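Local coordinates for protein NADH:ubiquinone oxidoreductase, Na translocating, C subunit (Parabacteroides distasonis, PDB 3LWX) that is the C subunit of a membrane oxidoreductase complex, and carries a domain of the FMN-binding family, at residues Ala114-Gln119 and Pro132-Glu137; Val152-Pro157 and Ile175-Val180. All coordinates share one frame; numbering follows the deposited sequence. Where two conformers were deposited one is given.

Contact 1: Ala114-Gln119 and Pro132-Glu137; sequences ADFSHQ and PVFSNE
A114 and S135 bring their backbones closest, with CA atoms 5.7 Å apart, where the middle of strand 111-118 runs past the short helix 132-135. S135 CB packs on the carbonyl oxygen of A114 at 3.6 Å, and the same CB also lies 4.1 Å from F116 CE2. Farther along the strand, F134 turns the CD2-CE2 side of its ring toward the face of F116 in an offset edge-to-face stack: the centroids are 5.5 Å apart, the planes at 61°, and F134 CE2 reaches F116 CD2 at 3.7 Å. With its CG anti to the backbone N (chi1 180°), F134 sends its ring out from the helix to meet the strand. Strand 111-118 is an edge strand of a six-stranded antiparallel sheet, paired with strand 97-104 through D115 and Y101. Alternation of side chains directs A114 and F116 toward helix 132-135, while D115, on the opposite face, forms a salt bridge with R22 of helix 4-23. A water also bridges the two segments, mainly through side chains of the helix and the residue after it: it is 2.6 Å from S135 OG, can donate to N136 OD1 at 2.7 Å, and reaches A114 O only weakly.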
loop_
_atom_site.group_PDB
_atom_site.type_symbol
_atom_site.label_atom_id
_atom_site.label_comp_id
_atom_site.label_asym_id
_atom_site.label_seq_id
_atom_site.Cartn_x
_atom_site.Cartn_y
_atom_site.Cartn_z
ATOM N N ALA A 114 2.639 -5.516 3.124
ATOM C CA ALA A 114 1.616 -5.074 2.198
ATOM C C ALA A 114 0.238 -5.398 2.751
ATOM O O ALA A 114 0.083 -6.337 3.540
ATOM C CB ALA A 114 1.803 -5.772 0.855
ATOM N N ASP A 115 -0.751 -4.635 2.298
ATOM C CA ASP A 115 -2.156 -4.862 2.634
ATOM C C ASP A 115 -2.981 -4.456 1.427
ATOM O O ASP A 115 -2.744 -3.385 0.864
ATOM C CB ASP A 115 -2.591 -4.027 3.840
ATOM C CG ASP A 115 -3.960 -4.420 4.362
ATOM O OD1 ASP A 115 -4.069 -5.578 4.820
ATOM O OD2 ASP A 115 -4.890 -3.588 4.334
ATOM N N PHE A 116 -3.968 -5.276 1.065
ATOM C CA PHE A 116 -4.830 -4.978 -0.070
ATOM C C PHE A 116 -6.289 -5.041 0.353
ATOM O O PHE A 116 -6.688 -5.951 1.086
ATOM C CB PHE A 116 -4.577 -5.951 -1.234
ATOM C CG PHE A 116 -3.142 -5.972 -1.695
ATOM C CD1 PHE A 116 -2.643 -4.985 -2.522
ATOM C CD2 PHE A 116 -2.282 -6.961 -1.279
ATOM C CE1 PHE A 116 -1.323 -4.989 -2.929
ATOM C CE2 PHE A 116 -0.958 -6.961 -1.677
ATOM C CZ PHE A 116 -0.491 -5.981 -2.497
ATOM N N SER A 117 -7.068 -4.132 -0.219
ATOM C CA SER A 117 -8.476 -3.997 0.064
ATOM C C SER A 117 -9.274 -3.846 -1.225
ATOM O O SER A 117 -8.736 -3.566 -2.295
ATOM C CB SER A 117 -8.736 -2.783 0.949
ATOM O OG SER A 117 -8.152 -2.940 2.229
ATOM N N HIS A 118 -10.587 -3.998 -1.105
ATOM C CA HIS A 118 -11.465 -3.910 -2.260
ATOM C C HIS A 118 -12.879 -3.586 -1.822
ATOM O O HIS A 118 -13.282 -3.827 -0.682
ATOM C CB HIS A 118 -11.470 -5.228 -3.038
ATOM C CG HIS A 118 -11.950 -6.372 -2.216
ATOM N ND1 HIS A 118 -13.273 -6.760 -2.182
ATOM C CD2 HIS A 118 -11.301 -7.129 -1.294
ATOM C CE1 HIS A 118 -13.402 -7.735 -1.303
ATOM N NE2 HIS A 118 -12.226 -7.974 -0.743
ATOM N N GLN A 119 -13.635 -3.052 -2.761
ATOM C CA GLN A 119 -15.024 -2.671 -2.530
ATOM C C GLN A 119 -16.008 -3.813 -2.650
ATOM O O GLN A 119 -16.956 -3.893 -1.879
ATOM C CB GLN A 119 -15.402 -1.585 -3.544
ATOM C CG GLN A 119 -16.835 -1.020 -3.459
ATOM C CD GLN A 119 -17.929 -1.775 -4.247
ATOM O OE1 GLN A 119 -19.112 -1.651 -3.924
ATOM N NE2 GLN A 119 -17.547 -2.529 -5.281
ATOM N N PRO A 132 -3.609 -12.744 4.197
ATOM C CA PRO A 132 -2.147 -12.834 4.305
ATOM C C PRO A 132 -1.507 -13.835 3.353
ATOM O O PRO A 132 -0.360 -13.628 2.944
ATOM C CB PRO A 132 -1.919 -13.243 5.766
ATOM C CG PRO A 132 -3.115 -12.820 6.484
ATOM C CD PRO A 132 -4.266 -12.822 5.519
ATOM N N VAL A 133 -2.186 -14.919 2.997
ATOM C CA VAL A 133 -1.568 -15.876 2.077
ATOM C C VAL A 133 -1.170 -15.166 0.774
ATOM O O VAL A 133 -0.164 -15.523 0.155
ATOM C CB VAL A 133 -2.468 -17.115 1.829
ATOM C CG1 VAL A 133 -3.748 -16.730 1.120
ATOM C CG2 VAL A 133 -1.708 -18.177 1.045
ATOM N N PHE A 134 -1.931 -14.151 0.368
ATOM C CA PHE A 134 -1.580 -13.382 -0.808
ATOM C C PHE A 134 -0.537 -12.295 -0.514
ATOM O O PHE A 134 0.504 -12.223 -1.160
ATOM C CB PHE A 134 -2.821 -12.741 -1.414
ATOM C CG PHE A 134 -2.526 -11.905 -2.653
ATOM C CD1 PHE A 134 -2.147 -12.512 -3.840
ATOM C CD2 PHE A 134 -2.611 -10.520 -2.627
ATOM C CE1 PHE A 134 -1.860 -11.737 -4.969
ATOM C CE2 PHE A 134 -2.339 -9.760 -3.748
ATOM C CZ PHE A 134 -1.955 -10.375 -4.914
ATOM N N SER A 135 -0.806 -11.471 0.487
ATOM C CA SER A 135 0.054 -10.307 0.718
ATOM C C SER A 135 1.439 -10.658 1.259
ATOM O O SER A 135 2.404 -9.952 0.980
ATOM C CB SER A 135 -0.644 -9.309 1.637
ATOM O OG SER A 135 -0.981 -9.885 2.885
ATOM N N ASN A 136 1.548 -11.755 2.008
ATOM C CA ASN A 136 2.841 -12.119 2.585
ATOM C C ASN A 136 3.893 -12.409 1.533
ATOM O O ASN A 136 5.085 -12.255 1.803
ATOM C CB ASN A 136 2.743 -13.353 3.485
ATOM C CG ASN A 136 2.085 -13.081 4.814
ATOM O OD1 ASN A 136 2.008 -11.941 5.286
ATOM N ND2 ASN A 136 1.664 -14.164 5.472
ATOM N N GLU A 137 3.482 -12.806 0.331
ATOM C CA GLU A 137 4.411 -13.136 -0.737
ATOM C C GLU A 137 5.222 -11.938 -1.215
ATOM O O GLU A 137 6.290 -12.106 -1.820
ATOM C CB GLU A 137 3.640 -13.748 -1.907
ATOM C CG GLU A 137 3.080 -15.106 -1.570
ATOM C CD GLU A 137 4.175 -16.079 -1.212
ATOM O OE1 GLU A 137 5.015 -16.378 -2.090
ATOM O OE2 GLU A 137 4.189 -16.540 -0.046
HETATM O O HOH W 1 1.013 -9.505 4.563
#

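Contact 2: Val152-Pro157 and Ile175-Val180; sequences VAVVKP and ITSKGV
The hydroxyl of S177 is gripped twice within its own part of the chain, OG being hydrogen-bonded to the carbonyl oxygen of G173 and to the backbone N of I170. Its chi1 of -62° sets OG beside the backbone N, turned back toward the preceding turn of the helix, which leaves CB to meet the strand. V154 supplies the other half of the contact. Its CG1 lies 3.8 Å from S177 CB, and its CB sits 3.7 Å from S177 O, with both methyls also near that oxygen, so that the branched side chain straddles a helix carbonyl. CG1 takes this place because it stands anti to the V154 backbone N (chi1 -177°). The second methyl is directed further along the helix, where V154 CG2 approaches V180 CG1 at a looser 4.3 Å. The helix is regular here, V180 N donating to T176 O at 2.9 Å. A polar tie accompanies the packing: V154 N, on the side of the strand turned from its sheet partner, donates to the carboxylate of D181, one turn beyond S177. A153 and V155, by contrast, make their backbone bonds with D165, V167 and G169, in and beside strand 166-168. The result is a two-stranded parallel sheet of strands 153-155 and 166-168 laid against helix 174-196, within the FMN-binding family region of the chain.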
loop_
_atom_site.group_PDB
_atom_site.type_symbol
_atom_site.label_atom_id
_atom_site.label_comp_id
_atom_site.label_asym_id
_atom_site.label_seq_id
_atom_site.Cartn_x
_atom_site.Cartn_y
_atom_site.Cartn_z
ATOM N N VAL A 152 6.391 -5.274 -8.950
ATOM C CA VAL A 152 6.318 -6.714 -8.730
ATOM C C VAL A 152 5.156 -7.273 -9.536
ATOM O O VAL A 152 4.026 -6.799 -9.432
ATOM C CB VAL A 152 6.169 -7.034 -7.219
ATOM C CG1 VAL A 152 6.009 -8.553 -7.001
ATOM C CG2 VAL A 152 7.352 -6.484 -6.453
ATOM N N ALA A 153 5.451 -8.277 -10.361
ATOM C CA ALA A 153 4.421 -8.913 -11.185
ATOM C C ALA A 153 3.559 -9.866 -10.379
ATOM O O ALA A 153 4.017 -10.451 -9.403
ATOM C CB ALA A 153 5.063 -9.669 -12.350
ATOM N N VAL A 154 2.315 -10.032 -10.818
ATOM C CA VAL A 154 1.411 -11.025 -10.249
ATOM C C VAL A 154 1.145 -12.025 -11.376
ATOM O O VAL A 154 0.589 -11.656 -12.403
ATOM C CB VAL A 154 0.129 -10.404 -9.691
ATOM C CG1 VAL A 154 -0.750 -11.487 -9.044
ATOM C CG2 VAL A 154 0.446 -9.302 -8.690
ATOM N N VAL A 155 1.593 -13.259 -11.202
ATOM C CA VAL A 155 1.551 -14.263 -12.267
ATOM C C VAL A 155 0.497 -15.328 -12.015
ATOM O O VAL A 155 -0.055 -15.429 -10.929
ATOM C CB VAL A 155 2.951 -14.949 -12.438
ATOM C CG1 VAL A 155 4.041 -13.922 -12.788
ATOM C CG2 VAL A 155 3.346 -15.749 -11.207
ATOM N N LYS A 156 0.189 -16.107 -13.046
ATOM C CA LYS A 156 -0.708 -17.235 -12.858
ATOM C C LYS A 156 0.018 -18.196 -11.922
ATOM O O LYS A 156 1.224 -18.377 -12.053
ATOM C CB LYS A 156 -1.018 -17.906 -14.183
ATOM C CG LYS A 156 -1.753 -17.010 -15.153
ATOM N N PRO A 157 -0.702 -18.751 -10.926
ATOM C CA PRO A 157 -0.098 -19.589 -9.883
ATOM C C PRO A 157 0.918 -20.620 -10.389
ATOM O O PRO A 157 0.632 -21.378 -11.312
ATOM C CB PRO A 157 -1.312 -20.287 -9.262
ATOM C CG PRO A 157 -2.422 -19.322 -9.440
ATOM C CD PRO A 157 -2.158 -18.595 -10.723
ATOM N N ILE A 175 -8.588 -11.648 -13.206
ATOM C CA ILE A 175 -8.790 -10.223 -13.470
ATOM C C ILE A 175 -8.426 -9.393 -12.215
ATOM O O ILE A 175 -7.776 -8.355 -12.338
ATOM C CB ILE A 175 -10.218 -9.916 -14.001
ATOM C CG1 ILE A 175 -10.395 -10.468 -15.420
ATOM C CG2 ILE A 175 -10.498 -8.417 -14.004
ATOM C CD1 ILE A 175 -9.621 -9.708 -16.486
ATOM N N THR A 176 -8.815 -9.852 -11.026
ATOM C CA THR A 176 -8.466 -9.125 -9.819
ATOM C C THR A 176 -6.935 -9.112 -9.617
ATOM O O THR A 176 -6.355 -8.091 -9.224
ATOM C CB THR A 176 -9.148 -9.721 -8.586
ATOM O OG1 THR A 176 -10.554 -9.840 -8.818
ATOM C CG2 THR A 176 -8.889 -8.860 -7.357
ATOM N N SER A 177 -6.302 -10.261 -9.859
ATOM C CA SER A 177 -4.845 -10.398 -9.722
ATOM C C SER A 177 -4.110 -9.439 -10.660
ATOM O O SER A 177 -3.142 -8.795 -10.274
ATOM C CB SER A 177 -4.455 -11.849 -9.966
ATOM O OG SER A 177 -5.045 -12.700 -8.991
ATOM N N LYS A 178 -4.562 -9.381 -11.907
ATOM C CA LYS A 178 -4.058 -8.429 -12.902
ATOM C C LYS A 178 -4.277 -7.002 -12.418
ATOM O O LYS A 178 -3.436 -6.127 -12.591
ATOM C CB LYS A 178 -4.765 -8.586 -14.250
ATOM C CG LYS A 178 -4.184 -9.555 -15.246
ATOM C CD LYS A 178 -4.642 -8.989 -16.596
ATOM C CE LYS A 178 -3.597 -9.040 -17.676
ATOM N NZ LYS A 178 -3.772 -7.752 -18.491
ATOM N N GLY A 179 -5.437 -6.756 -11.826
ATOM C CA GLY A 179 -5.741 -5.449 -11.276
ATOM C C GLY A 179 -4.767 -5.056 -10.173
ATOM O O GLY A 179 -4.392 -3.892 -10.067
ATOM N N VAL A 180 -4.349 -6.011 -9.350
ATOM C CA VAL A 180 -3.330 -5.740 -8.328
ATOM C C VAL A 180 -1.987 -5.419 -8.981
ATOM O O VAL A 180 -1.310 -4.466 -8.599
ATOM C CB VAL A 180 -3.188 -6.897 -7.314
ATOM C CG1 VAL A 180 -2.014 -6.647 -6.377
ATOM C CG2 VAL A 180 -4.484 -7.058 -6.502
#

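How the contacts relate
Helix 174-196 serves as common ground. V180, a partner in contact 2, also sets its CG1 3.9 Å from CE1 of F116 and 4.0 Å from CZ of F134, so the aromatic pair of contact 1 continues into the aliphatic packing of contact 2. Both are buried, but contact 1 lies about 9 Å from the centre of the chain and contact 2 about 15 Å, measured between centres. Contact 1 joins the edge of the large antiparallel sheet to a short helix through aromatic rings and a water; contact 2 joins a small parallel sheet to the long helix through valine methyls, while its polar atoms bond outside the two segments, S177 OG to I170 and G173 and V154 N to D181.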